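Side-chain contacts in imine reductase (PDB 4D3D), which catalyses the NADPH-dependent reduction of imines, with S-selective reduction of the substrate 2-methylpyrroline: residues 217-220 / 221-225; 68-71 / 72-75; 112-115 / 116-119. All blocks are in the same frame, centred on the assembly; numbering follows the deposited sequence. Where two conformers were deposited one is given.

The three contacts are local, each within one continuous run of chain, and illustrate how side chains serve a helix at its start or along its course. Contacts 2 and 3 both cap helices of the Rossmann-type nucleotide-binding domain with a threonine; their centres lie about 26 Å apart and their nearest atoms about 16 Å. Contact 1 sits in helix 215-242 of the C-terminal domain, where A224 and M225 line the pocket that holds a polyethylene glycol fragment. Its centre is about 36 Å from that of contact 3 and about 54 Å from that of contact 2, which lies on the opposite side of the chain's centre. Contacts 1 and 3 touch the second subunit, whereas contact 2 meets no other protein chain of the assembly.

Contact 1 (217-220 / 221-225); sequences QFLP and YASAM. With P4C (O-acetaldehydyl-hexaethylene glycol), chain E.
The pocket that binds the polyether P4C in the C-terminal domain is bordered by helix 215-242, here at a turn where P220 O accepts from A224 N and L219 O from S223. The methyl CB of A224 lies 3.3 Å from P4C C21. M225 reaches the same molecule with its terminal methyl, CE standing 3.2 Å from P4C O16. One turn back, L219 O accepts two hydrogen bonds from S223, from the backbone N at 2.9 Å and from the side-chain OG at the same distance. The hydroxyl is led back down the helix because chi1 of -58° places OG beside its own backbone N; it comes from above the carbonyl plane. A222 CB, by contrast, sits over the centre of the F218 ring, 3.8 Å from the centroid and only 10° off the normal, a CH-pi contact. The Y221 ring has F218 O, Q217 O and P4C O22 about its edge, while its OH is hydrogen-bonded to D174 of the second subunit, whose Y186 meets it edge-to-face. P220 has no N-H to give to the turn before it, and the helix kinks there. The serine hydroxyl thus gives L219 O a second hydrogen bond just beside the kink, whereas A224 and M225 offer the polyether carbon and sulfur, without a polar side-chain group.

Contact 2 (68-71 / 72-75); sequences VSTV and NEAL
The E73 carboxylate, the flat group of a capping box with T70 at the start of helix 71-77, turns one oxygen to T70 and the other to water. OE1 lies 2.9 Å from T70 OG1, and it also accepts a weak bond from T70 N at 3.0 Å. OE2 accepts a hydrogen bond from a water 2.7 Å away, and that water in turn accepts from S69 N, so the group is tied to two successive residues of the loop. The helix leads from edge strand 66-67 of the Rossmann-type sheet over to strand 80-83. The reciprocal half of the box is E73 N to T70 OG1, 3.2 Å long with an N-H...O angle of 159°. T70 can turn its hydroxyl oxygen to that N-H because chi1 of 71° sets OG1 between its backbone N and carbonyl carbon, while the glutamate chain runs on extended past the threonine side chain. Next to the box, V68 and E73 run antiparallel as they pass, V68 CB 3.7 Å from E73 CB. V68 packs on T48 and A74 on W50, both of strand 46-50, so that the start of the helix packs on that strand. V71 and L75 run alongside each other in a common direction, both against V98; their closest approach is V71 CG1 to L75 CD1, 4.1 Å.

Contact 3 (112-115 / 116-119); sequences SDTP and EKAR
D113 and T114 each cross the side chain of K117 at a slant, whereas P115 lies over one face of the R119 guanidinium. T114 is the N-cap of helix 115-127, the helix of the beta-alpha-beta crossover joining strands 106-109 and 131-137 of the Rossmann-type domain. Its OG1 accepts from K117 N at 3.2 Å and hydrogen-bonds to E268 of the second subunit, though the placing of that hydroxyl, and so of both bonds, is less certain; the E268 carboxylate takes E116 N as well. The aspartate meets the lysine through the aliphatic part of the chain, D113 OD2 being 3.3 Å from K117 CD. Bends along the lysine carry its NZ past the acid, leaving it 4.7 Å from D113 OD2 and with a weak bond to N89. D113 OD1 also touches the lysine CG and CD, and through its anti lone pair accepts from T114 N at 2.8 Å, which probably helps to hold the threonine backbone just before the helix. At the other end of the turn, R119 is extended from CG to NE, and its chain passes P115 O, which accepts R119 N at 3.0 Å. The guanidinium forms a salt bridge with D179 and donates to N211 of the second subunit. P115 CB lies 3.6 Å above the R119 guanidinium plane, offset toward the rim, with NH1 its nearest atom.

Contact 1 (217-220 / 221-225)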
loop_
_atom_site.group_PDB
_atom_site.type_symbol
_atom_site.label_atom_id
_atom_site.label_comp_id
_atom_site.label_asym_id
_atom_site.label_seq_id
_atom_site.Cartn_x
_atom_site.Cartn_y
_atom_site.Cartn_z
ATOM N N GLN B 217 -16.753 6.576 8.461
ATOM C CA GLN B 217 -17.049 7.336 7.226
ATOM C C GLN B 217 -16.031 7.010 6.109
ATOM O O GLN B 217 -16.413 6.775 4.960
ATOM C CB GLN B 217 -17.061 8.808 7.474
ATOM C CG GLN B 217 -18.300 9.304 8.241
ATOM C CD GLN B 217 -18.240 10.798 8.492
ATOM O OE1 GLN B 217 -17.427 11.273 9.259
ATOM N NE2 GLN B 217 -19.125 11.547 7.847
ATOM N N PHE B 218 -14.758 6.922 6.496
ATOM C CA PHE B 218 -13.691 6.611 5.528
ATOM C C PHE B 218 -13.641 5.181 5.078
ATOM O O PHE B 218 -13.192 4.910 3.933
ATOM C CB PHE B 218 -12.330 7.082 6.143
ATOM C CG PHE B 218 -11.149 7.000 5.215
ATOM C CD1 PHE B 218 -11.234 7.240 3.847
ATOM C CD2 PHE B 218 -9.858 6.804 5.774
ATOM C CE1 PHE B 218 -10.104 7.222 3.056
ATOM C CE2 PHE B 218 -8.732 6.791 4.987
ATOM C CZ PHE B 218 -8.855 6.983 3.626
ATOM N N LEU B 219 -14.065 4.226 5.934
ATOM C CA LEU B 219 -14.015 2.820 5.676
ATOM C C LEU B 219 -14.293 2.337 4.241
ATOM O O LEU B 219 -13.464 1.673 3.625
ATOM C CB LEU B 219 -14.933 2.045 6.675
ATOM C CG LEU B 219 -15.097 0.571 6.520
ATOM C CD1 LEU B 219 -13.785 -0.203 6.614
ATOM C CD2 LEU B 219 -16.137 -0.008 7.528
ATOM N N PRO B 220 -15.469 2.617 3.664
ATOM C CA PRO B 220 -15.725 2.052 2.335
ATOM C C PRO B 220 -14.813 2.619 1.240
ATOM O O PRO B 220 -14.559 1.924 0.251
ATOM C CB PRO B 220 -17.182 2.456 2.027
ATOM C CG PRO B 220 -17.492 3.548 2.957
ATOM C CD PRO B 220 -16.634 3.375 4.201
ATOM N N TYR B 221 -14.316 3.832 1.450
ATOM C CA TYR B 221 -13.470 4.526 0.458
ATOM C C TYR B 221 -12.022 4.010 0.605
ATOM O O TYR B 221 -11.342 3.708 -0.397
ATOM C CB TYR B 221 -13.501 6.027 0.706
ATOM C CG TYR B 221 -14.883 6.587 0.469
ATOM C CD1 TYR B 221 -15.406 6.684 -0.772
ATOM C CD2 TYR B 221 -15.662 6.975 1.529
ATOM C CE1 TYR B 221 -16.740 7.119 -0.959
ATOM C CE2 TYR B 221 -17.001 7.443 1.353
ATOM C CZ TYR B 221 -17.474 7.565 0.077
ATOM O OH TYR B 221 -18.786 8.032 -0.114
ATOM N N ALA B 222 -11.555 3.892 1.837
ATOM C CA ALA B 222 -10.201 3.245 2.064
ATOM C C ALA B 222 -10.234 1.817 1.539
ATOM O O ALA B 222 -9.290 1.353 0.850
ATOM C CB ALA B 222 -9.797 3.269 3.576
ATOM N N SER B 223 -11.278 1.044 1.851
ATOM C CA SER B 223 -11.375 -0.304 1.365
ATOM C C SER B 223 -11.388 -0.402 -0.121
ATOM O O SER B 223 -10.706 -1.248 -0.690
ATOM C CB SER B 223 -12.609 -1.062 1.944
ATOM O OG SER B 223 -12.498 -1.048 3.332
ATOM N N ALA B 224 -12.179 0.439 -0.782
ATOM C CA ALA B 224 -12.307 0.408 -2.219
ATOM C C ALA B 224 -10.942 0.739 -2.887
ATOM O O ALA B 224 -10.575 0.083 -3.875
ATOM C CB ALA B 224 -13.380 1.384 -2.715
ATOM N N MET B 225 -10.225 1.680 -2.338
ATOM C CA MET B 225 -8.929 2.028 -2.946
ATOM C C MET B 225 -7.982 0.847 -2.817
ATOM O O MET B 225 -7.324 0.421 -3.803
ATOM C CB MET B 225 -8.339 3.262 -2.312
ATOM C CG MET B 225 -6.894 3.583 -2.771
ATOM S SD MET B 225 -6.742 3.829 -4.558
ATOM C CE MET B 225 -7.516 5.366 -4.778
HETATM O O1 P4C E . -7.279 0.063 -13.089
HETATM C C2 P4C E . -6.346 -0.494 -14.076
HETATM C C3 P4C E . -5.799 0.486 -15.127
HETATM O O4 P4C E . -4.408 0.681 -14.961
HETATM C C5 P4C E . -3.728 1.755 -15.658
HETATM C C6 P4C E . -4.170 3.121 -15.135
HETATM O O7 P4C E . -3.098 4.046 -14.840
HETATM C C8 P4C E . -3.529 5.277 -14.153
HETATM C C9 P4C E . -2.518 5.689 -13.030
HETATM O O10 P4C E . -2.870 6.806 -12.085
HETATM C C11 P4C E . -4.176 7.296 -11.627
HETATM C C12 P4C E . -4.557 7.050 -10.122
HETATM O O13 P4C E . -5.992 6.619 -9.913
HETATM C C14 P4C E . -6.547 6.202 -8.600
HETATM C C15 P4C E . -7.859 5.336 -8.685
HETATM O O16 P4C E . -7.919 4.175 -7.714
HETATM C C17 P4C E . -9.066 3.221 -7.498
HETATM C C18 P4C E . -10.470 3.908 -7.161
HETATM O O19 P4C E . -11.018 3.632 -5.803
HETATM C C20 P4C E . -12.179 4.561 -5.673
HETATM C C21 P4C E . -13.110 4.039 -4.585
HETATM O O22 P4C E . -14.130 5.003 -4.192
#

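Contact 2 (68-71 / 72-75)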
loop_
_atom_site.group_PDB
_atom_site.type_symbol
_atom_site.label_atom_id
_atom_site.label_comp_id
_atom_site.label_asym_id
_atom_site.label_seq_id
_atom_site.Cartn_x
_atom_site.Cartn_y
_atom_site.Cartn_z
ATOM N N VAL B 68 15.074 -33.897 26.559
ATOM C CA VAL B 68 16.457 -34.274 26.755
ATOM C C VAL B 68 17.313 -33.138 27.301
ATOM O O VAL B 68 17.032 -31.960 27.130
ATOM C CB VAL B 68 17.108 -34.802 25.443
ATOM C CG1 VAL B 68 16.326 -36.034 24.951
ATOM C CG2 VAL B 68 17.107 -33.745 24.387
ATOM N N SER B 69 18.373 -33.517 27.974
ATOM C CA SER B 69 19.176 -32.523 28.673
ATOM C C SER B 69 20.055 -31.642 27.762
ATOM O O SER B 69 20.259 -30.417 28.015
ATOM C CB SER B 69 20.056 -33.242 29.724
ATOM O OG SER B 69 20.894 -32.273 30.434
ATOM N N THR B 70 20.573 -32.251 26.695
ATOM C CA THR B 70 21.607 -31.577 25.871
ATOM C C THR B 70 21.224 -31.496 24.393
ATOM O O THR B 70 20.426 -32.310 23.872
ATOM C CB THR B 70 22.964 -32.316 25.957
ATOM O OG1 THR B 70 22.953 -33.579 25.276
ATOM C CG2 THR B 70 23.377 -32.590 27.399
ATOM N N VAL B 71 21.863 -30.567 23.710
ATOM C CA VAL B 71 21.678 -30.359 22.222
ATOM C C VAL B 71 22.096 -31.659 21.503
ATOM O O VAL B 71 21.442 -32.075 20.562
ATOM C CB VAL B 71 22.531 -29.163 21.776
ATOM C CG1 VAL B 71 22.641 -29.019 20.249
ATOM C CG2 VAL B 71 21.932 -27.888 22.361
ATOM N N ASN B 72 23.157 -32.310 22.002
ATOM C CA ASN B 72 23.689 -33.579 21.398
ATOM C C ASN B 72 22.614 -34.611 21.375
ATOM O O ASN B 72 22.393 -35.304 20.370
ATOM C CB ASN B 72 24.954 -34.080 22.144
ATOM C CG ASN B 72 26.202 -33.591 21.499
ATOM O OD1 ASN B 72 27.320 -33.752 21.995
ATOM N ND2 ASN B 72 26.012 -33.002 20.355
ATOM N N GLU B 73 21.901 -34.767 22.494
ATOM C CA GLU B 73 20.857 -35.761 22.565
ATOM C C GLU B 73 19.690 -35.421 21.643
ATOM O O GLU B 73 19.058 -36.320 21.007
ATOM C CB GLU B 73 20.382 -35.906 24.045
ATOM C CG GLU B 73 21.450 -36.531 24.955
ATOM C CD GLU B 73 21.032 -36.342 26.397
ATOM O OE1 GLU B 73 21.081 -35.215 26.849
ATOM O OE2 GLU B 73 20.554 -37.263 27.016
ATOM N N ALA B 74 19.377 -34.125 21.556
ATOM C CA ALA B 74 18.272 -33.702 20.723
ATOM C C ALA B 74 18.602 -34.006 19.224
ATOM O O ALA B 74 17.754 -34.454 18.489
ATOM C CB ALA B 74 17.956 -32.199 20.923
ATOM N N LEU B 75 19.812 -33.686 18.796
ATOM C CA LEU B 75 20.233 -33.950 17.380
ATOM C C LEU B 75 20.204 -35.459 17.112
ATOM O O LEU B 75 19.832 -35.883 16.045
ATOM C CB LEU B 75 21.640 -33.391 17.166
ATOM C CG LEU B 75 21.830 -31.865 17.130
ATOM C CD1 LEU B 75 23.294 -31.510 17.023
ATOM C CD2 LEU B 75 21.074 -31.318 15.919
HETATM O O HOH W 1 18.544 -36.374 28.658
#

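Contact 3 (112-115 / 116-119)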
loop_
_atom_site.group_PDB
_atom_site.type_symbol
_atom_site.label_atom_id
_atom_site.label_comp_id
_atom_site.label_asym_id
_atom_site.label_seq_id
_atom_site.Cartn_x
_atom_site.Cartn_y
_atom_site.Cartn_z
ATOM N N SER B 112 12.684 -15.530 11.450
ATOM C CA SER B 112 12.536 -14.428 10.463
ATOM C C SER B 112 13.781 -13.551 10.387
ATOM O O SER B 112 14.240 -12.960 11.398
ATOM C CB SER B 112 11.247 -13.605 10.795
ATOM O OG SER B 112 11.027 -12.587 9.834
ATOM N N ASP B 113 14.349 -13.491 9.195
ATOM C CA ASP B 113 15.491 -12.715 8.894
ATOM C C ASP B 113 15.565 -12.550 7.366
ATOM O O ASP B 113 14.531 -12.751 6.655
ATOM C CB ASP B 113 16.799 -13.366 9.498
ATOM C CG ASP B 113 17.852 -12.327 9.883
ATOM O OD1 ASP B 113 18.226 -11.325 9.154
ATOM O OD2 ASP B 113 18.420 -12.488 10.984
ATOM N N THR B 114 16.697 -12.025 6.936
ATOM C CA THR B 114 16.918 -11.668 5.604
ATOM C C THR B 114 17.161 -12.977 4.772
ATOM O O THR B 114 17.540 -14.062 5.292
ATOM C CB THR B 114 18.066 -10.715 5.439
ATOM O OG1 THR B 114 19.347 -11.349 5.645
ATOM C CG2 THR B 114 17.929 -9.446 6.362
ATOM N N PRO B 115 17.035 -12.822 3.461
ATOM C CA PRO B 115 17.402 -13.924 2.557
ATOM C C PRO B 115 18.887 -14.296 2.726
ATOM O O PRO B 115 19.210 -15.475 2.707
ATOM C CB PRO B 115 17.146 -13.290 1.191
ATOM C CG PRO B 115 15.976 -12.333 1.430
ATOM C CD PRO B 115 16.305 -11.721 2.757
ATOM N N GLU B 116 19.783 -13.319 2.859
ATOM C CA GLU B 116 21.226 -13.624 2.945
ATOM C C GLU B 116 21.549 -14.385 4.232
ATOM O O GLU B 116 22.376 -15.303 4.229
ATOM C CB GLU B 116 22.065 -12.389 2.804
ATOM C CG GLU B 116 23.570 -12.567 3.041
ATOM C CD GLU B 116 24.416 -11.272 2.939
ATOM O OE1 GLU B 116 23.897 -10.182 2.584
ATOM O OE2 GLU B 116 25.666 -11.348 3.151
ATOM N N LYS B 117 20.873 -14.085 5.302
ATOM C CA LYS B 117 21.118 -14.845 6.554
ATOM C C LYS B 117 20.745 -16.360 6.420
ATOM O O LYS B 117 21.512 -17.221 6.847
ATOM C CB LYS B 117 20.394 -14.180 7.703
ATOM C CG LYS B 117 21.088 -12.820 8.051
ATOM C CD LYS B 117 21.378 -12.565 9.530
ATOM C CE LYS B 117 22.019 -13.762 10.227
ATOM N NZ LYS B 117 23.013 -13.517 11.344
ATOM N N ALA B 118 19.630 -16.659 5.755
ATOM C CA ALA B 118 19.205 -17.988 5.446
ATOM C C ALA B 118 20.193 -18.691 4.499
ATOM O O ALA B 118 20.509 -19.866 4.717
ATOM C CB ALA B 118 17.835 -18.008 4.842
ATOM N N ARG B 119 20.678 -17.990 3.478
ATOM C CA ARG B 119 21.684 -18.574 2.593
ATOM C C ARG B 119 22.974 -18.926 3.345
ATOM O O ARG B 119 23.550 -20.000 3.084
ATOM C CB ARG B 119 22.013 -17.620 1.467
ATOM C CG ARG B 119 20.848 -17.405 0.474
ATOM C CD ARG B 119 21.064 -16.180 -0.429
ATOM N NE ARG B 119 19.872 -16.001 -1.303
ATOM C CZ ARG B 119 19.385 -14.789 -1.654
ATOM N NH1 ARG B 119 19.981 -13.694 -1.262
ATOM N NH2 ARG B 119 18.259 -14.673 -2.330
#